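Local coordinates for Ketoacyl_synth_N domain-containing protein (Photorhabdus luminescens subsp. laumondii, PDB 6SMO), which probably takes part in beta-ketoacyl chain building as a thiolase-fold partner of a ketosynthase chain, and lines a pocket that holds a poly-oxo acyl compound, at residues 162-170 with 243-251; 348-356 with 363-371. All coordinates share one frame; numbering follows the deposited sequence.

How the interactions relate
Strand 242-251 is common ground for both contacts: interaction 1 sets helix 161-175 on it, and interaction 2, the hairpin of strands 351-356 and 362-369, pairs with it through strand 362-369. Their centres lie about 11 Å apart, on the same side of the chain's centre, and interaction 1 is complete before interaction 2 begins along the chain. Strands 242-251 and 362-369 are antiparallel neighbours in the same sheet, joined where Val363 probably bonds to Tyr250 and Thr245 to Ser367. Met163 of the helix reaches the hairpin as well, so the last segment of the chain is built into the layer that covers the buried helix.

Interaction 1: residues 162-170 with 243-251; sequences GMQAIGYAA and ELTGFVDYF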
loop_
_atom_site.group_PDB
_atom_site.type_symbol
_atom_site.label_atom_id
_atom_site.label_comp_id
_atom_site.label_asym_id
_atom_site.label_seq_id
_atom_site.Cartn_x
_atom_site.Cartn_y
_atom_site.Cartn_z
ATOM N N GLY C 162 -9.347 5.242 -5.473
ATOM C CA GLY C 162 -8.941 6.559 -6.002
ATOM C C GLY C 162 -9.761 7.693 -5.409
ATOM O O GLY C 162 -9.217 8.806 -5.284
ATOM N N MET C 163 -11.023 7.424 -5.061
ATOM C CA MET C 163 -11.962 8.413 -4.465
ATOM C C MET C 163 -11.461 8.809 -3.070
ATOM O O MET C 163 -11.579 9.999 -2.716
ATOM C CB MET C 163 -13.379 7.839 -4.361
ATOM C CG MET C 163 -14.466 8.896 -4.398
ATOM S SD MET C 163 -14.735 9.555 -6.065
ATOM C CE MET C 163 -16.041 10.738 -5.742
ATOM N N GLN C 164 -10.923 7.843 -2.316
ATOM C CA GLN C 164 -10.310 8.060 -0.977
ATOM C C GLN C 164 -8.957 8.768 -1.143
ATOM O O GLN C 164 -8.648 9.641 -0.307
ATOM C CB GLN C 164 -10.156 6.731 -0.232
ATOM C CG GLN C 164 -11.474 6.171 0.286
ATOM C CD GLN C 164 -11.320 4.854 1.008
ATOM O OE1 GLN C 164 -10.354 4.119 0.810
ATOM N NE2 GLN C 164 -12.285 4.540 1.855
ATOM N N ALA C 165 -8.196 8.410 -2.183
ATOM C CA ALA C 165 -6.841 8.936 -2.477
ATOM C C ALA C 165 -6.875 10.467 -2.583
ATOM O O ALA C 165 -5.990 11.111 -1.989
ATOM C CB ALA C 165 -6.297 8.307 -3.737
ATOM N N ILE C 166 -7.860 11.024 -3.297
ATOM C CA ILE C 166 -8.020 12.497 -3.506
ATOM C C ILE C 166 -8.426 13.142 -2.174
ATOM O O ILE C 166 -7.861 14.200 -1.833
ATOM C CB ILE C 166 -9.042 12.810 -4.621
ATOM C CG1 ILE C 166 -8.675 12.149 -5.953
ATOM C CG2 ILE C 166 -9.216 14.314 -4.783
ATOM C CD1 ILE C 166 -9.833 12.035 -6.917
ATOM N N GLY C 167 -9.378 12.525 -1.465
ATOM C CA GLY C 167 -9.972 13.045 -0.218
ATOM C C GLY C 167 -8.953 13.197 0.900
ATOM O O GLY C 167 -8.972 14.249 1.569
ATOM N N TYR C 168 -8.102 12.185 1.105
ATOM C CA TYR C 168 -7.109 12.126 2.211
ATOM C C TYR C 168 -5.832 12.882 1.819
ATOM O O TYR C 168 -5.069 13.258 2.729
ATOM C CB TYR C 168 -6.835 10.674 2.616
ATOM C CG TYR C 168 -7.988 10.022 3.336
ATOM C CD1 TYR C 168 -8.407 10.484 4.574
ATOM C CD2 TYR C 168 -8.672 8.954 2.778
ATOM C CE1 TYR C 168 -9.473 9.899 5.241
ATOM C CE2 TYR C 168 -9.738 8.357 3.432
ATOM C CZ TYR C 168 -10.140 8.832 4.668
ATOM O OH TYR C 168 -11.190 8.246 5.315
ATOM N N ALA C 169 -5.610 13.102 0.518
ATOM C CA ALA C 169 -4.543 13.984 -0.014
ATOM C C ALA C 169 -4.887 15.442 0.317
ATOM O O ALA C 169 -3.964 16.205 0.658
ATOM C CB ALA C 169 -4.374 13.780 -1.500
ATOM N N ALA C 170 -6.172 15.803 0.220
ATOM C CA ALA C 170 -6.713 17.137 0.575
ATOM C C ALA C 170 -6.602 17.356 2.090
ATOM O O ALA C 170 -6.232 18.475 2.497
ATOM C CB ALA C 170 -8.138 17.265 0.096
ATOM N N GLU C 243 -11.914 24.659 -6.555
ATOM C CA GLU C 243 -11.592 24.449 -5.118
ATOM C C GLU C 243 -12.281 23.166 -4.636
ATOM O O GLU C 243 -13.489 23.019 -4.900
ATOM C CB GLU C 243 -12.053 25.653 -4.293
ATOM C CG GLU C 243 -11.572 25.626 -2.852
ATOM C CD GLU C 243 -12.013 26.805 -2.000
ATOM O OE1 GLU C 243 -12.895 27.566 -2.446
ATOM O OE2 GLU C 243 -11.469 26.960 -0.889
ATOM N N LEU C 244 -11.539 22.277 -3.966
ATOM C CA LEU C 244 -12.097 21.078 -3.282
ATOM C C LEU C 244 -12.677 21.521 -1.935
ATOM O O LEU C 244 -11.887 21.855 -1.030
ATOM C CB LEU C 244 -11.005 20.016 -3.110
ATOM C CG LEU C 244 -11.509 18.605 -2.797
ATOM C CD1 LEU C 244 -10.573 17.552 -3.370
ATOM C CD2 LEU C 244 -11.690 18.397 -1.300
ATOM N N THR C 245 -14.008 21.529 -1.823
ATOM C CA THR C 245 -14.772 22.140 -0.701
ATOM C C THR C 245 -15.124 21.087 0.358
ATOM O O THR C 245 -15.171 21.460 1.546
ATOM C CB THR C 245 -16.024 22.854 -1.227
ATOM O OG1 THR C 245 -16.596 22.052 -2.260
ATOM C CG2 THR C 245 -15.722 24.237 -1.763
ATOM N N GLY C 246 -15.362 19.833 -0.046
ATOM C CA GLY C 246 -15.826 18.763 0.860
ATOM C C GLY C 246 -15.424 17.374 0.392
ATOM O O GLY C 246 -15.252 17.181 -0.829
ATOM N N PHE C 247 -15.284 16.443 1.342
ATOM C CA PHE C 247 -14.991 15.003 1.115
ATOM C C PHE C 247 -15.837 14.157 2.074
ATOM O O PHE C 247 -15.922 14.500 3.270
ATOM C CB PHE C 247 -13.498 14.719 1.295
ATOM C CG PHE C 247 -13.130 13.257 1.266
ATOM C CD1 PHE C 247 -13.506 12.454 0.199
ATOM C CD2 PHE C 247 -12.407 12.682 2.300
ATOM C CE1 PHE C 247 -13.171 11.108 0.170
ATOM C CE2 PHE C 247 -12.071 11.337 2.269
ATOM C CZ PHE C 247 -12.451 10.553 1.203
ATOM N N VAL C 248 -16.434 13.081 1.550
ATOM C CA VAL C 248 -17.317 12.133 2.292
ATOM C C VAL C 248 -16.759 10.716 2.109
ATOM O O VAL C 248 -16.465 10.347 0.956
ATOM C CB VAL C 248 -18.774 12.248 1.803
ATOM C CG1 VAL C 248 -19.634 11.072 2.237
ATOM C CG2 VAL C 248 -19.407 13.559 2.246
ATOM N N ASP C 249 -16.616 9.967 3.208
ATOM C CA ASP C 249 -16.085 8.576 3.221
ATOM C C ASP C 249 -16.770 7.795 4.349
ATOM O O ASP C 249 -16.308 7.894 5.502
ATOM C CB ASP C 249 -14.560 8.572 3.365
ATOM C CG ASP C 249 -13.911 7.212 3.155
ATOM O OD1 ASP C 249 -14.586 6.312 2.614
ATOM O OD2 ASP C 249 -12.731 7.065 3.531
ATOM N N TYR C 250 -17.835 7.059 4.016
ATOM C CA TYR C 250 -18.647 6.248 4.963
ATOM C C TYR C 250 -18.881 4.851 4.378
ATOM O O TYR C 250 -18.488 4.597 3.221
ATOM C CB TYR C 250 -19.965 6.959 5.279
ATOM C CG TYR C 250 -19.812 8.203 6.116
ATOM C CD1 TYR C 250 -19.802 8.145 7.500
ATOM C CD2 TYR C 250 -19.665 9.446 5.521
ATOM C CE1 TYR C 250 -19.657 9.287 8.272
ATOM C CE2 TYR C 250 -19.518 10.598 6.276
ATOM C CZ TYR C 250 -19.514 10.520 7.656
ATOM O OH TYR C 250 -19.370 11.651 8.406
ATOM N N PHE C 251 -19.496 3.976 5.177
ATOM C CA PHE C 251 -19.817 2.564 4.839
ATOM C C PHE C 251 -21.262 2.260 5.247
ATOM O O PHE C 251 -21.784 2.922 6.166
ATOM C CB PHE C 251 -18.830 1.618 5.527
ATOM C CG PHE C 251 -18.818 0.217 4.972
ATOM C CD1 PHE C 251 -18.099 -0.084 3.824
ATOM C CD2 PHE C 251 -19.527 -0.801 5.591
ATOM C CE1 PHE C 251 -18.089 -1.372 3.311
ATOM C CE2 PHE C 251 -19.516 -2.088 5.075
ATOM C CZ PHE C 251 -18.797 -2.372 3.936
#
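Phe247, Gly167, Tyr168, Gln164 and Asp249 form the centre of a helix-on-sheet contact inside the thiolase-type fold, where helix 161-175 packs on strand 242-251 while also touching strands 180-187 and 218-229. The axes approach to 8.6 Å, a closeness that goes with Gly167 at the crossing: its CA sits over the centre of the Phe247 ring as a CH-pi contact. The same ring turns its edge to the face of Tyr168 in a T-shaped pair, planes 79° apart, with Phe247 CE2 4.0 Å from Tyr168 CE2. Further along, Leu244 divides its two methyls, CD1 lying 3.8 Å from Ile166 CG2 and CD2 packing on Ala170 CB.

At the polar end Asp249 takes two hydrogen bonds from the helix. The extended Gln164 chain sends NE2 to OD1 of Asp249, 3.0 Å and nearly straight (169°), on the syn side; Tyr168 OH donates to Asp249 OD2 (2.6 Å) from the anti side. The stronger partner of Gln164 NE2 is Val184 O of the neighbouring PKS_KS chain, whose Ser183 bonds both Tyr168 OH and Asp249 OD2. Bonds at both oxygens should restrict rotation of the carboxylate, and the apolar packing thus passes into a hydrogen-bonded cluster at the subunit interface.

Interaction 2: residues 348-356 with 363-371; sequences NTNQIIIQR and VCALSFSAI
Ile354 turns CG1 beside its backbone N (chi1 -52°) and Phe368 does the same with its ring (chi1 -64°); on the face they share, the two side chains meet with Ile354 CD1 3.9 Å from Phe368 CE2. The two residues are diagonal neighbours rather than a direct pair, since Ile354 is matched with Leu366 and Phe368 with Ile352. Ser322 of helix 319-329 packs against both side chains, while Arg356, farther along the same face, forms a salt bridge with Asp280.

On the face that carries Gln351, Ile353 and Ser367 the chemistry changes. Gln351 runs out extended from a CG set opposite the backbone N (chi1 -170°), which takes NE2 across to Ser367 OG, 3.0 Å away but in a weak, bent hydrogen bond; NE2 also bonds Leu268 O weakly. Ile353 CG1 lies 3.8 Å from the same Ser367 OG, whose stronger partner is Thr245 on strand 242-251.

The backbones do most of the joining. Three hydrogen-bonded pairs, Ile352 with Phe368, Ile354 with Leu366 and Arg356 with Cys364, each give two bonds. Between them CA-H...O contacts fill the non-hydrogen-bonded positions, as from Gln351 CA to Phe368 O at 3.3 Å. A seventh backbone bond links Ala370 N to Asn350 O (2.8 Å).

Strand 275-278 flanks 351-356, and the pairing of 242-251 with 362-369 holds a classic beta bulge, where Thr245 and Gly246 both face Ser367. The arrangement is an antiparallel beta hairpin set within a mixed sheet, consistent with the C-terminal half of a thiolase-type ketosynthase fold.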
loop_
_atom_site.group_PDB
_atom_site.type_symbol
_atom_site.label_atom_id
_atom_site.label_comp_id
_atom_site.label_asym_id
_atom_site.label_seq_id
_atom_site.Cartn_x
_atom_site.Cartn_y
_atom_site.Cartn_z
ATOM N N ASN C 348 -24.668 26.973 -16.599
ATOM C CA ASN C 348 -23.781 27.730 -15.672
ATOM C C ASN C 348 -23.872 27.107 -14.272
ATOM O O ASN C 348 -24.826 27.433 -13.535
ATOM C CB ASN C 348 -24.102 29.230 -15.660
ATOM C CG ASN C 348 -25.581 29.541 -15.540
ATOM O OD1 ASN C 348 -26.408 28.925 -16.207
ATOM N ND2 ASN C 348 -25.921 30.505 -14.701
ATOM N N THR C 349 -22.912 26.240 -13.936
ATOM C CA THR C 349 -22.792 25.543 -12.626
ATOM C C THR C 349 -21.584 26.111 -11.870
ATOM O O THR C 349 -20.568 26.405 -12.532
ATOM C CB THR C 349 -22.670 24.025 -12.817
ATOM O OG1 THR C 349 -23.419 23.640 -13.971
ATOM C CG2 THR C 349 -23.160 23.244 -11.618
ATOM N N ASN C 350 -21.699 26.261 -10.546
ATOM C CA ASN C 350 -20.632 26.811 -9.662
ATOM C C ASN C 350 -20.165 25.749 -8.654
ATOM O O ASN C 350 -19.253 26.064 -7.863
ATOM C CB ASN C 350 -21.087 28.093 -8.956
ATOM C CG ASN C 350 -22.261 27.895 -8.018
ATOM O OD1 ASN C 350 -22.865 26.825 -7.978
ATOM N ND2 ASN C 350 -22.594 28.925 -7.258
ATOM N N GLN C 351 -20.761 24.550 -8.672
ATOM C CA GLN C 351 -20.377 23.407 -7.797
ATOM C C GLN C 351 -20.767 22.088 -8.475
ATOM O O GLN C 351 -21.938 21.957 -8.877
ATOM C CB GLN C 351 -21.051 23.522 -6.429
ATOM C CG GLN C 351 -20.515 22.535 -5.400
ATOM C CD GLN C 351 -21.144 22.708 -4.040
ATOM O OE1 GLN C 351 -22.327 23.022 -3.914
ATOM N NE2 GLN C 351 -20.354 22.495 -3.002
ATOM N N ILE C 352 -19.817 21.152 -8.589
ATOM C CA ILE C 352 -20.054 19.758 -9.071
ATOM C C ILE C 352 -19.696 18.791 -7.937
ATOM O O ILE C 352 -18.557 18.865 -7.433
ATOM C CB ILE C 352 -19.258 19.461 -10.359
ATOM C CG1 ILE C 352 -19.649 20.410 -11.495
ATOM C CG2 ILE C 352 -19.419 18.002 -10.766
ATOM C CD1 ILE C 352 -18.747 20.335 -12.706
ATOM N N ILE C 353 -20.645 17.930 -7.555
ATOM C CA ILE C 353 -20.485 16.892 -6.493
ATOM C C ILE C 353 -20.552 15.513 -7.158
ATOM O O ILE C 353 -21.569 15.222 -7.816
ATOM C CB ILE C 353 -21.551 17.070 -5.392
ATOM C CG1 ILE C 353 -21.353 18.390 -4.641
ATOM C CG2 ILE C 353 -21.566 15.884 -4.437
ATOM C CD1 ILE C 353 -22.604 18.919 -3.989
ATOM N N ILE C 354 -19.497 14.710 -6.989
ATOM C CA ILE C 354 -19.346 13.352 -7.591
ATOM C C ILE C 354 -19.515 12.310 -6.481
ATOM O O ILE C 354 -18.925 12.505 -5.402
ATOM C CB ILE C 354 -17.981 13.220 -8.295
ATOM C CG1 ILE C 354 -17.741 14.366 -9.282
ATOM C CG2 ILE C 354 -17.846 11.862 -8.970
ATOM C CD1 ILE C 354 -16.307 14.822 -9.346
ATOM N N GLN C 355 -20.289 11.253 -6.746
ATOM C CA GLN C 355 -20.533 10.131 -5.800
ATOM C C GLN C 355 -20.061 8.819 -6.434
ATOM O O GLN C 355 -20.263 8.639 -7.652
ATOM C CB GLN C 355 -22.014 10.040 -5.428
ATOM C CG GLN C 355 -22.278 9.154 -4.218
ATOM C CD GLN C 355 -23.745 9.042 -3.885
ATOM O OE1 GLN C 355 -24.178 9.372 -2.782
ATOM N NE2 GLN C 355 -24.528 8.571 -4.842
ATOM N N ARG C 356 -19.447 7.953 -5.623
ATOM C CA ARG C 356 -19.094 6.552 -5.974
ATOM C C ARG C 356 -19.340 5.663 -4.750
ATOM O O ARG C 356 -19.277 6.183 -3.621
ATOM C CB ARG C 356 -17.634 6.449 -6.426
ATOM C CG ARG C 356 -17.423 6.653 -7.919
ATOM C CD ARG C 356 -16.586 5.541 -8.519
ATOM N NE ARG C 356 -17.302 4.270 -8.519
ATOM C CZ ARG C 356 -16.761 3.081 -8.778
ATOM N NH1 ARG C 356 -17.516 1.996 -8.751
ATOM N NH2 ARG C 356 -15.472 2.973 -9.057
ATOM N N VAL C 363 -19.653 4.291 0.782
ATOM C CA VAL C 363 -20.303 5.543 0.289
ATOM C C VAL C 363 -19.251 6.657 0.323
ATOM O O VAL C 363 -18.953 7.154 1.427
ATOM C CB VAL C 363 -21.553 5.925 1.109
ATOM C CG1 VAL C 363 -22.112 7.277 0.689
ATOM C CG2 VAL C 363 -22.637 4.861 1.031
ATOM N N CYS C 364 -18.711 7.017 -0.845
ATOM C CA CYS C 364 -17.667 8.060 -1.023
ATOM C C CYS C 364 -18.182 9.147 -1.971
ATOM O O CYS C 364 -18.872 8.801 -2.949
ATOM C CB CYS C 364 -16.379 7.449 -1.558
ATOM S SG CYS C 364 -15.662 6.207 -0.449
ATOM N N ALA C 365 -17.864 10.411 -1.684
ATOM C CA ALA C 365 -18.262 11.580 -2.502
ATOM C C ALA C 365 -17.257 12.724 -2.322
ATOM O O ALA C 365 -16.754 12.906 -1.194
ATOM C CB ALA C 365 -19.660 12.014 -2.138
ATOM N N LEU C 366 -16.988 13.457 -3.408
ATOM C CA LEU C 366 -16.104 14.653 -3.448
ATOM C C LEU C 366 -16.915 15.860 -3.928
ATOM O O LEU C 366 -17.813 15.670 -4.775
ATOM C CB LEU C 366 -14.924 14.372 -4.385
ATOM C CG LEU C 366 -13.838 13.457 -3.823
ATOM C CD1 LEU C 366 -12.986 12.875 -4.940
ATOM C CD2 LEU C 366 -12.967 14.199 -2.820
ATOM N N SER C 367 -16.602 17.050 -3.404
ATOM C CA SER C 367 -17.256 18.341 -3.739
ATOM C C SER C 367 -16.220 19.309 -4.324
ATOM O O SER C 367 -15.224 19.593 -3.632
ATOM C CB SER C 367 -17.934 18.930 -2.529
ATOM O OG SER C 367 -18.506 20.195 -2.832
ATOM N N PHE C 368 -16.456 19.783 -5.553
ATOM C CA PHE C 368 -15.614 20.778 -6.270
ATOM C C PHE C 368 -16.454 22.026 -6.563
ATOM O O PHE C 368 -17.594 21.875 -7.042
ATOM C CB PHE C 368 -15.039 20.169 -7.551
ATOM C CG PHE C 368 -14.101 19.013 -7.321
ATOM C CD1 PHE C 368 -12.751 19.229 -7.093
ATOM C CD2 PHE C 368 -14.570 17.708 -7.320
ATOM C CE1 PHE C 368 -11.889 18.165 -6.875
ATOM C CE2 PHE C 368 -13.707 16.645 -7.102
ATOM C CZ PHE C 368 -12.369 16.875 -6.879
ATOM N N SER C 369 -15.902 23.212 -6.281
ATOM C CA SER C 369 -16.576 24.532 -6.413
ATOM C C SER C 369 -15.751 25.461 -7.312
ATOM O O SER C 369 -14.509 25.376 -7.269
ATOM C CB SER C 369 -16.818 25.145 -5.060
ATOM O OG SER C 369 -17.652 24.310 -4.273
ATOM N N ALA C 370 -16.429 26.323 -8.076
ATOM C CA ALA C 370 -15.837 27.223 -9.096
ATOM C C ALA C 370 -15.042 28.348 -8.423
ATOM O O ALA C 370 -15.262 28.598 -7.220
ATOM C CB ALA C 370 -16.924 27.781 -9.983
ATOM N N ILE C 371 -14.162 29.000 -9.194
ATOM C CA ILE C 371 -13.271 30.121 -8.763
ATOM C C ILE C 371 -12.273 29.580 -7.732
ATOM O O ILE C 371 -12.540 29.541 -6.531
ATOM C CB ILE C 371 -14.088 31.318 -8.224
ATOM C CG1 ILE C 371 -15.156 31.774 -9.224
ATOM C CG2 ILE C 371 -13.168 32.467 -7.828
ATOM C CD1 ILE C 371 -16.244 32.635 -8.621
ATOM O OXT ILE C 371 -11.170 29.166 -8.089
#